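Local coordinates for tail spike protein gp49 (Pseudomonas phage LKA1, PDB 4RU4) that probably cleaves the O-specific polysaccharide of Pseudomonas as a lyase, serving as the trimeric tailspike with which the phage degrades the host envelope during entry, at residues D280-R291 / N310-D321; G325-G333 / I345-I356. One frame throughout, in Å; residues are numbered along the deposited sequence.

Interaction 1: D280-R291 / N310-D321; sequences DGGADNCKVYAR and NVRMRNCTLRND. With EDO (1,2-ethanediol), chain T.
Where strand 281-284 gives way to strand 287-290, the thiol of Cys316 takes the place of a carbonyl: Cys286 N donates to Cys316 SG over 3.5 Å. With SG beside its own backbone N (chi1 -62°), Cys316 SG also lies 3.8 Å from Cys286 CB. The short breaks at 285-286 and 315-316 stay level, and parallel in-register pairing continues on each side, Arg314 N to Ala283 O (2.9 Å) before the break and Val288 N to Thr317 O (2.9 Å) after it. Inward, Leu318 CD2 lies 3.8 Å from Val288 CB. Outward, the side chains of Asp284 and Asn315 lie side by side, their carboxylate and amide planes 62° apart, joined by a weak ND2-OD1 bond. Asn310 ND2 meets Asp280 OD1 at 3.0 Å from above the carboxylate plane, while Arg312 grips Asn310 OD1, also hydrogen-bonded to Thr344 of the third subunit, side-on through NE and NH2. Asp280 also salt-bridges Arg319 of the third subunit, and Arg319 here Asp280 of the second. Lys287 holds the ethanediol and pairs with Glu172 of the second subunit. An apolar, thiol-lined inner face and a charged outer face imply a beta-helix wall whose exterior partly binds neighbouring subunits.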
loop_
_atom_site.group_PDB
_atom_site.type_symbol
_atom_site.label_atom_id
_atom_site.label_comp_id
_atom_site.label_asym_id
_atom_site.label_seq_id
_atom_site.Cartn_x
_atom_site.Cartn_y
_atom_site.Cartn_z
ATOM N N ASP B 280 -4.418 15.280 11.276
ATOM C CA ASP B 280 -4.916 15.017 9.922
ATOM C C ASP B 280 -3.947 15.525 8.841
ATOM O O ASP B 280 -2.961 16.192 9.144
ATOM C CB ASP B 280 -6.342 15.571 9.678
ATOM C CG ASP B 280 -7.436 14.531 9.903
ATOM O OD1 ASP B 280 -7.378 13.822 10.926
ATOM O OD2 ASP B 280 -8.369 14.430 9.055
ATOM N N GLY B 281 -4.234 15.202 7.590
ATOM C CA GLY B 281 -3.406 15.691 6.497
ATOM C C GLY B 281 -2.122 14.906 6.329
ATOM O O GLY B 281 -2.034 13.725 6.696
ATOM N N GLY B 282 -1.122 15.559 5.726
ATOM C CA GLY B 282 0.153 14.916 5.477
ATOM C C GLY B 282 0.772 15.335 4.151
ATOM O O GLY B 282 0.420 16.373 3.610
ATOM N N ALA B 283 1.698 14.522 3.653
ATOM C CA ALA B 283 2.474 14.845 2.447
ATOM C C ALA B 283 2.293 13.737 1.427
ATOM O O ALA B 283 2.300 12.563 1.771
ATOM C CB ALA B 283 3.959 14.980 2.791
ATOM N N ASP B 284 2.176 14.105 0.152
ATOM C CA ASP B 284 1.839 13.132 -0.858
ATOM C C ASP B 284 2.561 13.491 -2.146
ATOM O O ASP B 284 2.492 14.649 -2.621
ATOM C CB ASP B 284 0.325 13.098 -1.114
ATOM C CG ASP B 284 -0.116 11.843 -1.849
ATOM O OD1 ASP B 284 0.532 11.454 -2.829
ATOM O OD2 ASP B 284 -1.117 11.214 -1.433
ATOM N N ASN B 285 3.238 12.484 -2.685
ATOM C CA ASN B 285 3.910 12.616 -3.972
ATOM C C ASN B 285 4.946 13.736 -3.968
ATOM O O ASN B 285 5.033 14.502 -4.928
ATOM C CB ASN B 285 2.900 12.872 -5.080
ATOM C CG ASN B 285 3.455 12.520 -6.437
ATOM O OD1 ASN B 285 4.322 11.645 -6.549
ATOM N ND2 ASN B 285 2.991 13.205 -7.472
ATOM N N CYS B 286 5.722 13.834 -2.888
ATOM C CA CYS B 286 6.768 14.849 -2.790
ATOM C C CYS B 286 8.166 14.252 -2.889
ATOM O O CYS B 286 8.402 13.132 -2.396
ATOM C CB CYS B 286 6.666 15.598 -1.459
ATOM S SG CYS B 286 5.178 16.633 -1.312
ATOM N N LYS B 287 9.087 15.010 -3.494
ATOM C CA LYS B 287 10.515 14.652 -3.498
ATOM C C LYS B 287 11.203 15.600 -2.539
ATOM O O LYS B 287 11.084 16.828 -2.681
ATOM C CB LYS B 287 11.116 14.763 -4.919
ATOM C CG LYS B 287 12.624 14.418 -5.005
ATOM C CD LYS B 287 13.079 14.173 -6.473
ATOM C CE LYS B 287 14.622 13.996 -6.549
ATOM N NZ LYS B 287 15.293 15.326 -6.400
ATOM N N VAL B 288 11.865 15.052 -1.514
ATOM C CA VAL B 288 12.344 15.879 -0.425
ATOM C C VAL B 288 13.790 15.532 -0.036
ATOM O O VAL B 288 14.166 14.340 0.053
ATOM C CB VAL B 288 11.415 15.752 0.817
ATOM C CG1 VAL B 288 11.817 16.755 1.892
ATOM C CG2 VAL B 288 9.927 15.924 0.431
ATOM N N TYR B 289 14.600 16.567 0.161
ATOM C CA TYR B 289 15.929 16.434 0.767
ATOM C C TYR B 289 16.041 17.405 1.930
ATOM O O TYR B 289 15.601 18.540 1.817
ATOM C CB TYR B 289 17.073 16.760 -0.222
ATOM C CG TYR B 289 18.394 16.834 0.500
ATOM C CD1 TYR B 289 19.105 15.672 0.830
ATOM C CD2 TYR B 289 18.901 18.064 0.939
ATOM C CE1 TYR B 289 20.298 15.740 1.521
ATOM C CE2 TYR B 289 20.083 18.139 1.649
ATOM C CZ TYR B 289 20.770 16.976 1.949
ATOM O OH TYR B 289 21.958 17.079 2.648
ATOM N N ALA B 290 16.644 16.972 3.031
ATOM C CA ALA B 290 17.108 17.909 4.063
ATOM C C ALA B 290 18.326 17.294 4.736
ATOM O O ALA B 290 18.440 16.083 4.780
ATOM C CB ALA B 290 16.020 18.210 5.082
ATOM N N ARG B 291 19.242 18.124 5.231
ATOM C CA ARG B 291 20.459 17.623 5.855
ATOM C C ARG B 291 20.109 16.607 6.937
ATOM O O ARG B 291 20.662 15.529 6.942
ATOM C CB ARG B 291 21.319 18.760 6.441
ATOM C CG ARG B 291 22.680 18.270 6.937
ATOM C CD ARG B 291 23.523 19.369 7.610
ATOM N NE ARG B 291 22.940 19.777 8.893
ATOM C CZ ARG B 291 23.193 19.202 10.071
ATOM N NH1 ARG B 291 24.042 18.170 10.169
ATOM N NH2 ARG B 291 22.587 19.664 11.161
ATOM N N ASN B 310 -2.698 11.230 13.125
ATOM C CA ASN B 310 -3.296 10.942 11.806
ATOM C C ASN B 310 -2.648 11.773 10.721
ATOM O O ASN B 310 -3.310 12.246 9.802
ATOM C CB ASN B 310 -4.834 11.101 11.774
ATOM C CG ASN B 310 -5.466 10.498 10.496
ATOM O OD1 ASN B 310 -5.022 9.459 10.000
ATOM N ND2 ASN B 310 -6.456 11.194 9.931
ATOM N N VAL B 311 -1.331 11.935 10.817
ATOM C CA VAL B 311 -0.583 12.584 9.741
ATOM C C VAL B 311 0.101 11.482 8.940
ATOM O O VAL B 311 0.781 10.610 9.496
ATOM C CB VAL B 311 0.410 13.669 10.257
ATOM C CG1 VAL B 311 1.110 14.353 9.079
ATOM C CG2 VAL B 311 -0.326 14.712 11.146
ATOM N N ARG B 312 -0.145 11.491 7.630
ATOM C CA ARG B 312 0.226 10.378 6.777
ATOM C C ARG B 312 1.168 10.846 5.666
ATOM O O ARG B 312 0.816 11.731 4.898
ATOM C CB ARG B 312 -1.047 9.753 6.187
ATOM C CG ARG B 312 -2.106 9.485 7.238
ATOM C CD ARG B 312 -1.676 8.296 8.135
ATOM N NE ARG B 312 -2.698 8.026 9.145
ATOM C CZ ARG B 312 -2.626 7.025 10.028
ATOM N NH1 ARG B 312 -1.578 6.206 10.032
ATOM N NH2 ARG B 312 -3.610 6.838 10.899
ATOM N N MET B 313 2.368 10.252 5.581
ATOM C CA MET B 313 3.291 10.579 4.507
ATOM C C MET B 313 3.206 9.455 3.474
ATOM O O MET B 313 3.460 8.293 3.797
ATOM C CB MET B 313 4.727 10.679 5.030
ATOM C CG MET B 313 4.876 11.349 6.393
ATOM S SD MET B 313 4.066 12.964 6.523
ATOM C CE MET B 313 4.489 13.329 8.220
ATOM N N ARG B 314 2.884 9.793 2.225
ATOM C CA ARG B 314 2.612 8.764 1.228
ATOM C C ARG B 314 3.272 9.086 -0.088
ATOM O O ARG B 314 3.281 10.251 -0.502
ATOM C CB ARG B 314 1.108 8.659 0.994
ATOM C CG ARG B 314 0.337 8.205 2.249
ATOM C CD ARG B 314 -1.123 7.921 1.957
ATOM N NE ARG B 314 -1.759 7.259 3.092
ATOM C CZ ARG B 314 -2.786 7.751 3.772
ATOM N NH1 ARG B 314 -3.311 8.916 3.438
ATOM N NH2 ARG B 314 -3.289 7.061 4.786
ATOM N N ASN B 315 3.796 8.058 -0.748
ATOM C CA ASN B 315 4.233 8.199 -2.150
ATOM C C ASN B 315 5.353 9.244 -2.341
ATOM O O ASN B 315 5.398 9.928 -3.369
ATOM C CB ASN B 315 3.034 8.513 -3.063
ATOM C CG ASN B 315 1.824 7.572 -2.824
ATOM O OD1 ASN B 315 1.989 6.394 -2.558
ATOM N ND2 ASN B 315 0.611 8.115 -2.917
ATOM N N CYS B 316 6.250 9.354 -1.361
ATOM C CA CYS B 316 7.377 10.298 -1.424
ATOM C C CYS B 316 8.719 9.603 -1.587
ATOM O O CYS B 316 8.866 8.429 -1.237
ATOM C CB CYS B 316 7.450 11.139 -0.142
ATOM S SG CYS B 316 6.000 12.200 0.164
ATOM N N THR B 317 9.697 10.332 -2.107
ATOM C CA THR B 317 11.105 9.913 -2.056
ATOM C C THR B 317 11.834 10.913 -1.160
ATOM O O THR B 317 11.741 12.143 -1.373
ATOM C CB THR B 317 11.775 9.880 -3.465
ATOM O OG1 THR B 317 11.221 8.797 -4.214
ATOM C CG2 THR B 317 13.293 9.632 -3.354
ATOM N N LEU B 318 12.525 10.396 -0.154
ATOM C CA LEU B 318 13.164 11.217 0.858
ATOM C C LEU B 318 14.663 10.892 0.896
ATOM O O LEU B 318 15.050 9.711 0.824
ATOM C CB LEU B 318 12.546 10.948 2.252
ATOM C CG LEU B 318 11.002 10.946 2.341
ATOM C CD1 LEU B 318 10.589 10.735 3.822
ATOM C CD2 LEU B 318 10.436 12.242 1.836
ATOM N N ARG B 319 15.477 11.930 1.012
ATOM C CA ARG B 319 16.936 11.815 1.182
ATOM C C ARG B 319 17.423 12.778 2.255
ATOM O O ARG B 319 16.832 13.851 2.458
ATOM C CB ARG B 319 17.666 12.133 -0.127
ATOM C CG ARG B 319 17.399 11.141 -1.272
ATOM C CD ARG B 319 18.074 11.644 -2.591
ATOM N NE ARG B 319 18.030 10.627 -3.651
ATOM C CZ ARG B 319 17.039 10.488 -4.530
ATOM N NH1 ARG B 319 15.971 11.288 -4.491
ATOM N NH2 ARG B 319 17.102 9.527 -5.452
ATOM N N ASN B 320 18.480 12.384 2.967
ATOM C CA ASN B 320 19.127 13.273 3.914
ATOM C C ASN B 320 20.647 13.221 3.731
ATOM O O ASN B 320 21.142 12.537 2.832
ATOM C CB ASN B 320 18.678 13.015 5.379
ATOM C CG ASN B 320 19.405 11.823 6.044
ATOM O OD1 ASN B 320 19.998 10.969 5.369
ATOM N ND2 ASN B 320 19.358 11.776 7.379
ATOM N N ASP B 321 21.372 13.965 4.560
ATOM C CA ASP B 321 22.825 13.923 4.570
ATOM C C ASP B 321 23.219 12.728 5.432
ATOM O O ASP B 321 23.053 12.744 6.656
ATOM C CB ASP B 321 23.352 15.221 5.208
ATOM C CG ASP B 321 24.878 15.275 5.299
ATOM O OD1 ASP B 321 25.553 14.267 5.022
ATOM O OD2 ASP B 321 25.413 16.348 5.663
HETATM C C1 EDO T . 14.013 17.756 -3.887
HETATM O O1 EDO T . 14.103 17.697 -5.321
HETATM C C2 EDO T . 15.390 17.506 -3.297
HETATM O O2 EDO T . 15.896 16.201 -3.614
HETATM O O HOH W 1 -4.369 12.133 7.246
HETATM O O HOH W 2 -2.095 11.064 1.165
HETATM O O HOH W 3 15.287 13.529 -2.635
HETATM O O HOH W 4 25.771 16.802 8.303
#

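Interaction 2: G325-G333 / I345-I356; sequences GTHCADFHG and IYGGATWQGKDI
Ala329 CB sits against Ile345, 3.7 Å from CD1, Ala349 CB lies 4.0 Å from Ala329 CB, and Cys328 CB extends this small cluster beside Ile345 CG2. Farther along, Phe331 and Ile356 run antiparallel alongside one another; CG2 of the isoleucine comes to 3.5 Å from Phe331 CE2, while its CD1 lies over one face of the ring. Tyr340 of strand 338-341 meets the same phenylalanine.

Beside this core the backbones meet at the Gly347-Gly348 pair, where positive phi at both residues lets the chain turn sharply into strand 349-352. Ala329 N donates almost straight to Gly348 O (3.0 Å, 172°), and Cys328 N is shared weakly between the carbonyls of Gly347 and Gly348.

Next outward, Thr350 CB sits over one face of the His327 imidazole in a CH-pi contact, 3.7 Å from the ring centroid and almost on the normal. With chi1 at 53°, His327 CG stands between its backbone N and carbonyl carbon, which brings the ring over the threonine. His327 NE2 then donates in the ring plane to the anti lone pair of Asp330 OD1 (2.7 Å), and His332 ND1 holds Asp330 OD2 on its syn side, so the carboxylate is fixed by two histidines. A water bridges Asp330 OD1 and Gln352 NE2, and the same amide nitrogen donates at 3.1 Å to Thr350 OG1, itself also hydrogen-bonded to Ile373 O on strand 372-377. Such a loop, laid along strand 349-352 where a parallel sheet begins, is consistent with a right-handed, pectate lyase-like beta-helix.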
loop_
_atom_site.group_PDB
_atom_site.type_symbol
_atom_site.label_atom_id
_atom_site.label_comp_id
_atom_site.label_asym_id
_atom_site.label_seq_id
_atom_site.Cartn_x
_atom_site.Cartn_y
_atom_site.Cartn_z
ATOM N N GLY B 325 24.392 11.440 10.556
ATOM C CA GLY B 325 24.284 10.366 11.518
ATOM C C GLY B 325 22.865 10.128 12.025
ATOM O O GLY B 325 22.671 9.307 12.913
ATOM N N THR B 326 21.871 10.815 11.461
ATOM C CA THR B 326 20.496 10.638 11.944
ATOM C C THR B 326 19.566 10.017 10.888
ATOM O O THR B 326 19.928 9.886 9.721
ATOM C CB THR B 326 19.917 11.967 12.506
ATOM O OG1 THR B 326 18.696 11.718 13.205
ATOM C CG2 THR B 326 19.677 13.004 11.394
ATOM N N HIS B 327 18.361 9.645 11.310
ATOM C CA HIS B 327 17.395 9.061 10.411
ATOM C C HIS B 327 16.819 10.123 9.494
ATOM O O HIS B 327 16.613 11.287 9.900
ATOM C CB HIS B 327 16.265 8.421 11.229
ATOM C CG HIS B 327 15.649 9.356 12.225
ATOM N ND1 HIS B 327 16.120 9.491 13.514
ATOM C CD2 HIS B 327 14.610 10.216 12.113
ATOM C CE1 HIS B 327 15.391 10.387 14.158
ATOM N NE2 HIS B 327 14.458 10.833 13.332
ATOM N N CYS B 328 16.541 9.708 8.264
ATOM C CA CYS B 328 15.985 10.594 7.243
ATOM C C CYS B 328 14.474 10.826 7.436
ATOM O O CYS B 328 13.996 11.958 7.327
ATOM C CB CYS B 328 16.239 9.997 5.862
ATOM S SG CYS B 328 15.447 10.929 4.498
ATOM N N ALA B 329 13.727 9.755 7.695
ATOM C CA ALA B 329 12.275 9.872 7.912
ATOM C C ALA B 329 12.007 9.983 9.396
ATOM O O ALA B 329 12.349 9.075 10.139
ATOM C CB ALA B 329 11.549 8.677 7.343
ATOM N N ASP B 330 11.407 11.095 9.832
ATOM C CA ASP B 330 11.303 11.350 11.277
ATOM C C ASP B 330 9.854 11.406 11.797
ATOM O O ASP B 330 8.944 11.838 11.095
ATOM C CB ASP B 330 12.057 12.654 11.645
ATOM C CG ASP B 330 11.819 13.069 13.077
ATOM O OD1 ASP B 330 12.579 12.595 13.969
ATOM O OD2 ASP B 330 10.846 13.831 13.333
ATOM N N PHE B 331 9.651 10.898 13.010
ATOM C CA PHE B 331 8.567 11.310 13.890
ATOM C C PHE B 331 9.236 11.600 15.233
ATOM O O PHE B 331 10.098 10.827 15.662
ATOM C CB PHE B 331 7.582 10.164 14.147
ATOM C CG PHE B 331 6.786 9.737 12.947
ATOM C CD1 PHE B 331 5.830 10.582 12.392
ATOM C CD2 PHE B 331 6.938 8.454 12.419
ATOM C CE1 PHE B 331 5.084 10.190 11.301
ATOM C CE2 PHE B 331 6.180 8.060 11.321
ATOM C CZ PHE B 331 5.233 8.930 10.774
ATOM N N HIS B 332 8.840 12.669 15.922
ATOM C CA HIS B 332 9.257 12.849 17.328
ATOM C C HIS B 332 8.325 12.112 18.313
ATOM O O HIS B 332 7.261 11.594 17.932
ATOM C CB HIS B 332 9.330 14.345 17.694
ATOM C CG HIS B 332 10.593 15.005 17.253
ATOM N ND1 HIS B 332 11.084 14.880 15.969
ATOM C CD2 HIS B 332 11.466 15.801 17.919
ATOM C CE1 HIS B 332 12.214 15.561 15.868
ATOM N NE2 HIS B 332 12.460 16.140 17.029
ATOM N N GLY B 333 8.734 12.034 19.578
ATOM C CA GLY B 333 7.966 11.271 20.556
ATOM C C GLY B 333 6.585 11.776 20.919
ATOM O O GLY B 333 5.904 11.164 21.755
ATOM N N ILE B 345 12.847 5.692 1.198
ATOM C CA ILE B 345 13.544 6.437 2.248
ATOM C C ILE B 345 15.028 6.092 2.246
ATOM O O ILE B 345 15.425 5.002 2.669
ATOM C CB ILE B 345 12.928 6.140 3.656
ATOM C CG1 ILE B 345 11.414 6.430 3.641
ATOM C CG2 ILE B 345 13.661 6.946 4.784
ATOM C CD1 ILE B 345 10.660 5.992 4.915
ATOM N N TYR B 346 15.852 7.002 1.721
ATOM C CA TYR B 346 17.292 6.806 1.783
ATOM C C TYR B 346 17.793 7.408 3.073
ATOM O O TYR B 346 17.604 8.603 3.288
ATOM C CB TYR B 346 17.975 7.545 0.632
ATOM C CG TYR B 346 17.621 6.973 -0.726
ATOM C CD1 TYR B 346 18.264 5.852 -1.204
ATOM C CD2 TYR B 346 16.642 7.575 -1.532
ATOM C CE1 TYR B 346 17.968 5.332 -2.491
ATOM C CE2 TYR B 346 16.340 7.085 -2.797
ATOM C CZ TYR B 346 17.002 5.954 -3.272
ATOM O OH TYR B 346 16.701 5.456 -4.527
ATOM N N GLY B 347 18.437 6.603 3.924
ATOM C CA GLY B 347 19.092 7.168 5.101
ATOM C C GLY B 347 18.329 6.900 6.392
ATOM O O GLY B 347 18.543 7.582 7.391
ATOM N N GLY B 348 17.440 5.907 6.381
ATOM C CA GLY B 348 16.893 5.416 7.635
ATOM C C GLY B 348 15.606 6.056 8.117
ATOM O O GLY B 348 15.189 7.127 7.645
ATOM N N ALA B 349 14.974 5.400 9.086
ATOM C CA ALA B 349 13.686 5.854 9.585
ATOM C C ALA B 349 13.583 5.606 11.103
ATOM O O ALA B 349 14.479 5.002 11.707
ATOM C CB ALA B 349 12.554 5.146 8.830
ATOM N N THR B 350 12.499 6.067 11.726
ATOM C CA THR B 350 12.440 5.976 13.181
ATOM C C THR B 350 11.052 5.639 13.729
ATOM O O THR B 350 10.030 6.019 13.161
ATOM C CB THR B 350 12.921 7.310 13.861
ATOM O OG1 THR B 350 13.020 7.130 15.286
ATOM C CG2 THR B 350 11.908 8.404 13.616
ATOM N N TRP B 351 11.047 4.919 14.847
ATOM C CA TRP B 351 9.848 4.678 15.635
ATOM C C TRP B 351 9.983 5.531 16.896
ATOM O O TRP B 351 10.928 5.338 17.654
ATOM C CB TRP B 351 9.862 3.222 16.089
ATOM C CG TRP B 351 9.323 2.184 15.155
ATOM C CD1 TRP B 351 8.345 2.320 14.190
ATOM C CD2 TRP B 351 9.727 0.813 15.129
ATOM N NE1 TRP B 351 8.109 1.093 13.585
ATOM C CE2 TRP B 351 8.924 0.152 14.167
ATOM C CE3 TRP B 351 10.659 0.072 15.867
ATOM C CZ2 TRP B 351 9.041 -1.204 13.904
ATOM C CZ3 TRP B 351 10.771 -1.287 15.611
ATOM C CH2 TRP B 351 9.970 -1.908 14.634
ATOM N N GLN B 352 9.037 6.436 17.132
ATOM C CA GLN B 352 8.994 7.243 18.340
ATOM C C GLN B 352 7.510 7.489 18.655
ATOM O O GLN B 352 6.668 7.451 17.758
ATOM C CB GLN B 352 9.693 8.599 18.103
ATOM C CG GLN B 352 11.097 8.477 17.558
ATOM C CD GLN B 352 11.903 9.762 17.625
ATOM O OE1 GLN B 352 11.644 10.628 18.456
ATOM N NE2 GLN B 352 12.927 9.872 16.752
ATOM N N GLY B 353 7.186 7.789 19.908
ATOM C CA GLY B 353 5.815 8.153 20.244
ATOM C C GLY B 353 4.946 6.937 20.496
ATOM O O GLY B 353 5.254 6.140 21.365
ATOM N N LYS B 354 3.872 6.777 19.731
ATOM C CA LYS B 354 2.900 5.697 19.983
ATOM C C LYS B 354 2.153 5.352 18.719
ATOM O O LYS B 354 1.696 6.250 18.030
ATOM C CB LYS B 354 1.879 6.139 21.047
ATOM C CG LYS B 354 0.680 5.142 21.244
ATOM C CD LYS B 354 -0.195 5.522 22.469
ATOM C CE LYS B 354 -1.490 4.707 22.554
ATOM N NZ LYS B 354 -2.322 5.189 23.733
ATOM N N ASP B 355 2.002 4.056 18.428
ATOM C CA ASP B 355 1.211 3.600 17.276
ATOM C C ASP B 355 1.719 4.194 15.959
ATOM O O ASP B 355 1.037 5.002 15.310
ATOM C CB ASP B 355 -0.293 3.887 17.480
ATOM C CG ASP B 355 -0.878 3.099 18.650
ATOM O OD1 ASP B 355 -0.223 2.138 19.114
ATOM O OD2 ASP B 355 -1.984 3.450 19.118
ATOM N N ILE B 356 2.919 3.781 15.568
ATOM C CA ILE B 356 3.568 4.278 14.354
ATOM C C ILE B 356 3.836 3.122 13.377
ATOM O O ILE B 356 4.258 2.048 13.792
ATOM C CB ILE B 356 4.913 4.889 14.721
ATOM C CG1 ILE B 356 4.732 6.040 15.727
ATOM C CG2 ILE B 356 5.698 5.294 13.453
ATOM C CD1 ILE B 356 3.787 7.150 15.311
HETATM O O HOH W 5 13.859 12.871 16.385
#

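From the N terminus, interaction 1 pairs 280-291 with 310-321, closing a loop that includes strand 296-298 and returning the chain to the same corner one turn further along the beta-helix. Interaction 2 opens only afterwards: 325-333 meets 345-356 once strand 338-341 has been passed. The two loops are therefore in series, neither nested nor crossed. They adjoin directly, for Leu318 O lies 3.0 Å from Tyr346 N, a probable hydrogen bond, and Asn320 ND2 approaches Thr326 O at 3.1 Å in another. Cys328 packs on the same strand 317-320. Together they tie two walls of the helix to the wall that begins with strand 349-352, and both touch the third subunit.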